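Local atomic coordinates of putative dehydratase (Mesorhizobium loti, PDB entry 2POZ), a protein that is of unknown function but belongs to the mandelate racemase/muconate lactonizing enzyme family and is probably a lyase, perhaps a dehydratase. Residues A[101-104]-A[105-109]; A[110-113]-A[114-118]. One frame throughout, in Å; residues are numbered along the deposited sequence.

Contact 1: A[101-104]-A[105-109]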
ATOM      1  N   TRP A 101     -37.580  -0.629 -19.734  1.00  9.48           N
ATOM      2  CA  TRP A 101     -38.130   0.280 -18.723  1.00 10.09           C
ATOM      3  C   TRP A 101     -39.243   1.135 -19.335  1.00 11.25           C
ATOM      4  O   TRP A 101     -40.214   1.495 -18.664  1.00 10.37           O
ATOM      5  CB  TRP A 101     -37.040   1.189 -18.141  1.00 10.69           C
ATOM      6  CG  TRP A 101     -36.183   0.493 -17.130  1.00 11.53           C
ATOM      7  CD1 TRP A 101     -34.908   0.048 -17.301  1.00 11.98           C
ATOM      8  CD2 TRP A 101     -36.576   0.095 -15.807  1.00 12.83           C
ATOM      9  NE1 TRP A 101     -34.476  -0.609 -16.167  1.00 11.06           N
ATOM     10  CE2 TRP A 101     -35.483  -0.592 -15.237  1.00 12.12           C
ATOM     11  CE3 TRP A 101     -37.749   0.252 -15.053  1.00 12.00           C
ATOM     12  CZ2 TRP A 101     -35.528  -1.127 -13.944  1.00 11.37           C
ATOM     13  CZ3 TRP A 101     -37.794  -0.279 -13.768  1.00 13.32           C
ATOM     14  CH2 TRP A 101     -36.686  -0.959 -13.228  1.00 13.27           C
ATOM     15  N   ASP A 102     -39.099   1.462 -20.614  1.00 10.38           N
ATOM     16  CA  ASP A 102     -40.117   2.251 -21.301  1.00 11.85           C
ATOM     17  C   ASP A 102     -41.429   1.437 -21.280  1.00 12.07           C
ATOM     18  O   ASP A 102     -42.499   1.959 -20.962  1.00 10.17           O
ATOM     19  CB  ASP A 102     -39.658   2.523 -22.738  1.00 12.53           C
ATOM     20  CG  ASP A 102     -40.468   3.609 -23.428  1.00 16.41           C
ATOM     21  OD1 ASP A 102     -41.086   4.457 -22.736  1.00 16.12           O
ATOM     22  OD2 ASP A 102     -40.466   3.621 -24.676  1.00 17.81           O
ATOM     23  N   ILE A 103     -41.334   0.151 -21.597  1.00 12.22           N
ATOM     24  CA  ILE A 103     -42.509  -0.715 -21.604  1.00 13.29           C
ATOM     25  C   ILE A 103     -43.118  -0.852 -20.214  1.00 14.43           C
ATOM     26  O   ILE A 103     -44.343  -0.810 -20.054  1.00 12.48           O
ATOM     27  CB  ILE A 103     -42.159  -2.114 -22.159  1.00 12.18           C
ATOM     28  CG1 ILE A 103     -41.943  -2.015 -23.676  1.00  9.86           C
ATOM     29  CG2 ILE A 103     -43.276  -3.109 -21.825  1.00 10.79           C
ATOM     30  CD1 ILE A 103     -41.336  -3.252 -24.292  1.00 10.46           C
ATOM     31  N   LYS A 104     -42.265  -1.001 -19.204  1.00 14.67           N
ATOM     32  CA  LYS A 104     -42.754  -1.141 -17.841  1.00 15.44           C
ATOM     33  C   LYS A 104     -43.481   0.128 -17.399  1.00 14.90           C
ATOM     34  O   LYS A 104     -44.540   0.054 -16.785  1.00 15.17           O
ATOM     35  CB  LYS A 104     -41.601  -1.454 -16.881  1.00 14.04           C
ATOM     36  CG  LYS A 104     -42.051  -1.757 -15.449  1.00 16.25           C
ATOM     37  CD  LYS A 104     -40.863  -2.109 -14.553  1.00 13.39           C
ATOM     38  CE  LYS A 104     -40.381  -3.526 -14.794  1.00 14.68           C
ATOM     39  NZ  LYS A 104     -41.323  -4.536 -14.233  1.00 13.82           N
ATOM     40  N   GLY A 105     -42.912   1.288 -17.710  1.00 15.50           N
ATOM     41  CA  GLY A 105     -43.545   2.537 -17.329  1.00 14.15           C
ATOM     42  C   GLY A 105     -44.884   2.707 -18.033  1.00 15.62           C
ATOM     43  O   GLY A 105     -45.867   3.149 -17.427  1.00 14.29           O
ATOM     44  N   LYS A 106     -44.930   2.363 -19.317  1.00 15.06           N
ATOM     45  CA  LYS A 106     -46.175   2.464 -20.076  1.00 16.95           C
ATOM     46  C   LYS A 106     -47.226   1.519 -19.490  1.00 18.43           C
ATOM     47  O   LYS A 106     -48.404   1.859 -19.429  1.00 19.55           O
ATOM     48  CB  LYS A 106     -45.935   2.128 -21.548  1.00 13.99           C
ATOM     49  CG  LYS A 106     -45.179   3.214 -22.307  1.00 16.32           C
ATOM     50  CD  LYS A 106     -45.097   2.893 -23.786  1.00 15.55           C
ATOM     51  CE  LYS A 106     -44.282   3.930 -24.539  1.00 16.11           C
ATOM     52  NZ  LYS A 106     -44.095   3.518 -25.958  1.00 15.37           N
ATOM     53  N   CYS A 107     -46.799   0.338 -19.052  1.00 20.05           N
ATOM     54  CA  CYS A 107     -47.728  -0.623 -18.470  1.00 22.18           C
ATOM     55  C   CYS A 107     -48.323  -0.102 -17.172  1.00 21.39           C
ATOM     56  O   CYS A 107     -49.514  -0.260 -16.922  1.00 20.54           O
ATOM     57  CB  CYS A 107     -47.033  -1.953 -18.182  1.00 25.96           C
ATOM     58  SG  CYS A 107     -46.682  -2.958 -19.632  1.00 30.99           S
ATOM     59  N   LEU A 108     -47.485   0.520 -16.348  1.00 21.29           N
ATOM     60  CA  LEU A 108     -47.923   1.051 -15.064  1.00 20.65           C
ATOM     61  C   LEU A 108     -48.479   2.470 -15.146  1.00 21.07           C
ATOM     62  O   LEU A 108     -48.973   3.006 -14.157  1.00 18.64           O
ATOM     63  CB  LEU A 108     -46.766   0.975 -14.063  1.00 19.71           C
ATOM     64  CG  LEU A 108     -46.295  -0.464 -13.798  1.00 20.45           C
ATOM     65  CD1 LEU A 108     -45.067  -0.469 -12.900  1.00 20.68           C
ATOM     66  CD2 LEU A 108     -47.429  -1.258 -13.163  1.00 22.44           C
ATOM     67  N   GLY A 109     -48.389   3.073 -16.328  1.00 21.10           N
ATOM     68  CA  GLY A 109     -48.917   4.414 -16.528  1.00 21.03           C
ATOM     69  C   GLY A 109     -48.176   5.581 -15.902  1.00 21.63           C
ATOM     70  O   GLY A 109     -48.788   6.607 -15.603  1.00 22.62           O
TER
HETATM   71  O   HOH W   1     -41.792   4.568 -26.817  1.00 17.75           O

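Contact 2: A[110-113]-A[114-118]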
ATOM      1  N   VAL A 110     -46.867   5.451 -15.702  1.00 19.89           N
ATOM      2  CA  VAL A 110     -46.099   6.537 -15.100  1.00 17.76           C
ATOM      3  C   VAL A 110     -44.679   6.645 -15.654  1.00 15.18           C
ATOM      4  O   VAL A 110     -44.174   5.716 -16.282  1.00 13.31           O
ATOM      5  CB  VAL A 110     -46.005   6.371 -13.566  1.00 20.04           C
ATOM      6  CG1 VAL A 110     -47.404   6.414 -12.945  1.00 21.95           C
ATOM      7  CG2 VAL A 110     -45.312   5.057 -13.226  1.00 16.91           C
ATOM      8  N   PRO A 111     -44.027   7.797 -15.440  1.00 14.50           N
ATOM      9  CA  PRO A 111     -42.658   7.988 -15.927  1.00 15.05           C
ATOM     10  C   PRO A 111     -41.728   6.975 -15.259  1.00 15.09           C
ATOM     11  O   PRO A 111     -41.989   6.523 -14.139  1.00 16.23           O
ATOM     12  CB  PRO A 111     -42.333   9.416 -15.502  1.00 15.38           C
ATOM     13  CG  PRO A 111     -43.684  10.095 -15.500  1.00 13.43           C
ATOM     14  CD  PRO A 111     -44.568   9.046 -14.872  1.00 14.72           C
ATOM     15  N   VAL A 112     -40.646   6.614 -15.935  1.00 15.10           N
ATOM     16  CA  VAL A 112     -39.713   5.667 -15.351  1.00 15.99           C
ATOM     17  C   VAL A 112     -39.149   6.202 -14.032  1.00 15.89           C
ATOM     18  O   VAL A 112     -38.893   5.428 -13.111  1.00 16.66           O
ATOM     19  CB  VAL A 112     -38.546   5.339 -16.315  1.00 17.57           C
ATOM     20  CG1 VAL A 112     -37.485   4.513 -15.591  1.00 16.26           C
ATOM     21  CG2 VAL A 112     -39.075   4.557 -17.518  1.00 17.58           C
ATOM     22  N   TYR A 113     -38.975   7.517 -13.912  1.00 14.66           N
ATOM     23  CA  TYR A 113     -38.434   8.034 -12.660  1.00 14.93           C
ATOM     24  C   TYR A 113     -39.333   7.773 -11.449  1.00 15.51           C
ATOM     25  O   TYR A 113     -38.849   7.774 -10.319  1.00 15.78           O
ATOM     26  CB  TYR A 113     -38.085   9.527 -12.766  1.00 14.75           C
ATOM     27  CG  TYR A 113     -39.199  10.445 -13.200  1.00 16.77           C
ATOM     28  CD1 TYR A 113     -40.306  10.688 -12.375  1.00 17.73           C
ATOM     29  CD2 TYR A 113     -39.123  11.119 -14.413  1.00 15.91           C
ATOM     30  CE1 TYR A 113     -41.301  11.585 -12.756  1.00 17.08           C
ATOM     31  CE2 TYR A 113     -40.107  12.017 -14.800  1.00 18.25           C
ATOM     32  CZ  TYR A 113     -41.191  12.249 -13.971  1.00 17.59           C
ATOM     33  OH  TYR A 113     -42.150  13.153 -14.365  1.00 19.12           O
ATOM     34  N   GLU A 114     -40.629   7.547 -11.670  1.00 14.97           N
ATOM     35  CA  GLU A 114     -41.521   7.245 -10.549  1.00 15.66           C
ATOM     36  C   GLU A 114     -41.215   5.832 -10.050  1.00 16.68           C
ATOM     37  O   GLU A 114     -41.258   5.569  -8.847  1.00 17.22           O
ATOM     38  CB  GLU A 114     -42.998   7.326 -10.957  1.00 18.00           C
ATOM     39  CG  GLU A 114     -43.569   8.735 -11.047  1.00 18.42           C
ATOM     40  CD  GLU A 114     -43.318   9.566  -9.787  1.00 21.62           C
ATOM     41  OE1 GLU A 114     -43.334   9.005  -8.666  1.00 21.49           O
ATOM     42  OE2 GLU A 114     -43.117  10.790  -9.921  1.00 20.73           O
ATOM     43  N   LEU A 115     -40.901   4.928 -10.975  1.00 13.62           N
ATOM     44  CA  LEU A 115     -40.577   3.550 -10.619  1.00 15.56           C
ATOM     45  C   LEU A 115     -39.275   3.526  -9.810  1.00 15.49           C
ATOM     46  O   LEU A 115     -39.119   2.723  -8.889  1.00 16.05           O
ATOM     47  CB  LEU A 115     -40.399   2.697 -11.882  1.00 14.77           C
ATOM     48  CG  LEU A 115     -41.566   2.637 -12.872  1.00 17.85           C
ATOM     49  CD1 LEU A 115     -41.175   1.820 -14.099  1.00 14.50           C
ATOM     50  CD2 LEU A 115     -42.775   2.025 -12.187  1.00 17.01           C
ATOM     51  N   PHE A 116     -38.356   4.414 -10.180  1.00 14.70           N
ATOM     52  CA  PHE A 116     -37.043   4.550  -9.551  1.00 16.20           C
ATOM     53  C   PHE A 116     -37.067   5.192  -8.164  1.00 17.33           C
ATOM     54  O   PHE A 116     -36.021   5.344  -7.530  1.00 17.14           O
ATOM     55  CB  PHE A 116     -36.115   5.378 -10.461  1.00 12.56           C
ATOM     56  CG  PHE A 116     -35.561   4.613 -11.638  1.00 12.64           C
ATOM     57  CD1 PHE A 116     -35.980   3.312 -11.914  1.00 12.24           C
ATOM     58  CD2 PHE A 116     -34.608   5.199 -12.470  1.00 13.53           C
ATOM     59  CE1 PHE A 116     -35.456   2.606 -12.999  1.00 12.38           C
ATOM     60  CE2 PHE A 116     -34.079   4.499 -13.554  1.00 13.22           C
ATOM     61  CZ  PHE A 116     -34.505   3.200 -13.818  1.00 12.34           C
ATOM     62  N   GLY A 117     -38.250   5.585  -7.701  1.00 18.39           N
ATOM     63  CA  GLY A 117     -38.345   6.201  -6.392  1.00 18.06           C
ATOM     64  C   GLY A 117     -38.830   7.635  -6.429  1.00 19.06           C
ATOM     65  O   GLY A 117     -38.664   8.388  -5.463  1.00 20.28           O
ATOM     66  N   GLY A 118     -39.419   8.029  -7.550  1.00 19.21           N
ATOM     67  CA  GLY A 118     -39.938   9.379  -7.654  1.00 18.10           C
ATOM     68  C   GLY A 118     -38.952  10.436  -8.113  1.00 19.57           C
ATOM     69  O   GLY A 118     -37.763  10.181  -8.302  1.00 15.78           O
TER

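Contact 1: A[101-104]-A[105-109]
Four successive i to i+4 hydrogen bonds join 101-104 to 105-109, and together they define the last turns of helix 87-108: Gly105 N to Trp101 O, Lys106 N to Asp102 O, Cys107 N to Ile103 O and Leu108 N to Lys104 O. Their lengths fall between 2.9 and 3.0 Å, and the N-H...O angles stay at 150° or above, as expected of regular alpha helix. At Gly109 phi turns positive, and a Schellman motif ends the helix, with a weak bond from Gly109 N to Lys106 O and a probable one from Val110 N to Gly105 O.

Among the side chains, Asp102 and Lys106 form the i, i+4 ion pair. With CG of Asp102 anti to the backbone N (chi1 -166°), the carboxylate is carried along the helix toward the lysine, whose chain runs extended beyond CG and passes its CE 3.7 Å from Asp102 OD1. The direct salt bridge, Asp102 OD2 to Lys106 NZ, is long at 3.9 Å. A water closes it, donating to Asp102 OD2 and accepting from Lys106 NZ, each at 2.7 Å. The carboxylate also ties this helix of the enolase-superfamily N-terminal domain to the backbone N of Ala34, on strand 33-37, and of Leu366; the ammonium bonds to Thr32 O.

Elsewhere round the helix, aliphatic groups also meet. Ile103 CG2 meets Cys107 SG at 4.1 Å, while Lys104 and Leu108 run alongside, CG to CD1. Lys104 bends at chi3 and chi4, and its NZ makes a hydrogen bond to Ser66 O and a salt bridge to Glu114 OE1 of the second subunit.

The buried Asp102 carboxylate thus accepts bonds from two backbone N-H groups and a water, with an ammonium at longer range, a setting that would probably favour its ionised form.

Contact 2: A[110-113]-A[114-118]
Val112 and Phe116 extend together from the turn, and the valine methyl CG1 sits over one face of the phenylalanine ring, 3.8 Å from its centroid and 16° off the normal. This is a CH-pi contact one helical turn apart, offset toward the rim so that CZ is the nearest ring atom. Val112 CG1 is anti to its own N (chi1 171°), which places the methyl over the ring.

Tyr113 and Glu114 also run alongside one another, but their planes stand 71° apart: carboxylate oxygen OE2 reaches the ring at its edge, 3.5 Å from Tyr113 CE1. The other oxygen, Glu114 OE1, forms a salt bridge with Lys104 NZ of the second subunit. Pro111 CB covers one face of the tyrosine ring, and the phenol OH bonds to Pro361 O. Nearer the backbone, Glu114 CB meets Val110 CG2 at 4.0 Å, the two side chains set nearly perpendicular.

The backbone here is a short, weakly bonded helix, 112-115. Glu114 N bonds to Pro111 O from above the carbonyl plane, whereas Phe116 N approaches Val112 O at 3.1 Å within the plane of the Val112 carbonyl. A Schellman motif closes it: Gly117 has positive phi, Gly117 N bonds to Glu114 O, and Gly118 N makes a weak bond to Tyr113 O at 2.8 Å.

With an alanine in place of this glutamate, Lys104 of the second subunit would probably lose its carboxylate mate, and the Tyr113 ring edge its polar neighbour. The same Val110 methyl, CG2, also touches Leu115 CD2 at 4.1 Å, and Leu115 packs on Leu115 of the second subunit.

In the fold
From the N terminus, the chain first lays down three strands (5-12, 21-27, 33-37) of an antiparallel sheet, which 379-383 later completes, then helices ending with 87-108. Contact 1 closes the last turns of that helix; contact 2 follows in series, closing the short helix 112-115, so neither nests in nor crosses the other. Their centres lie 10 Å apart. The chain folds back between them: Leu108 CD1 packs on Leu115 CD2 at 3.5 Å, and the Trp101 and Phe116 rings meet edge-to-face. Contact 1 faces the N-terminal sheet through Ile103, whereas contact 2 reaches helices 287-298 and 312-324 of the barrel-like C-terminal domain. Both also touch the second subunit.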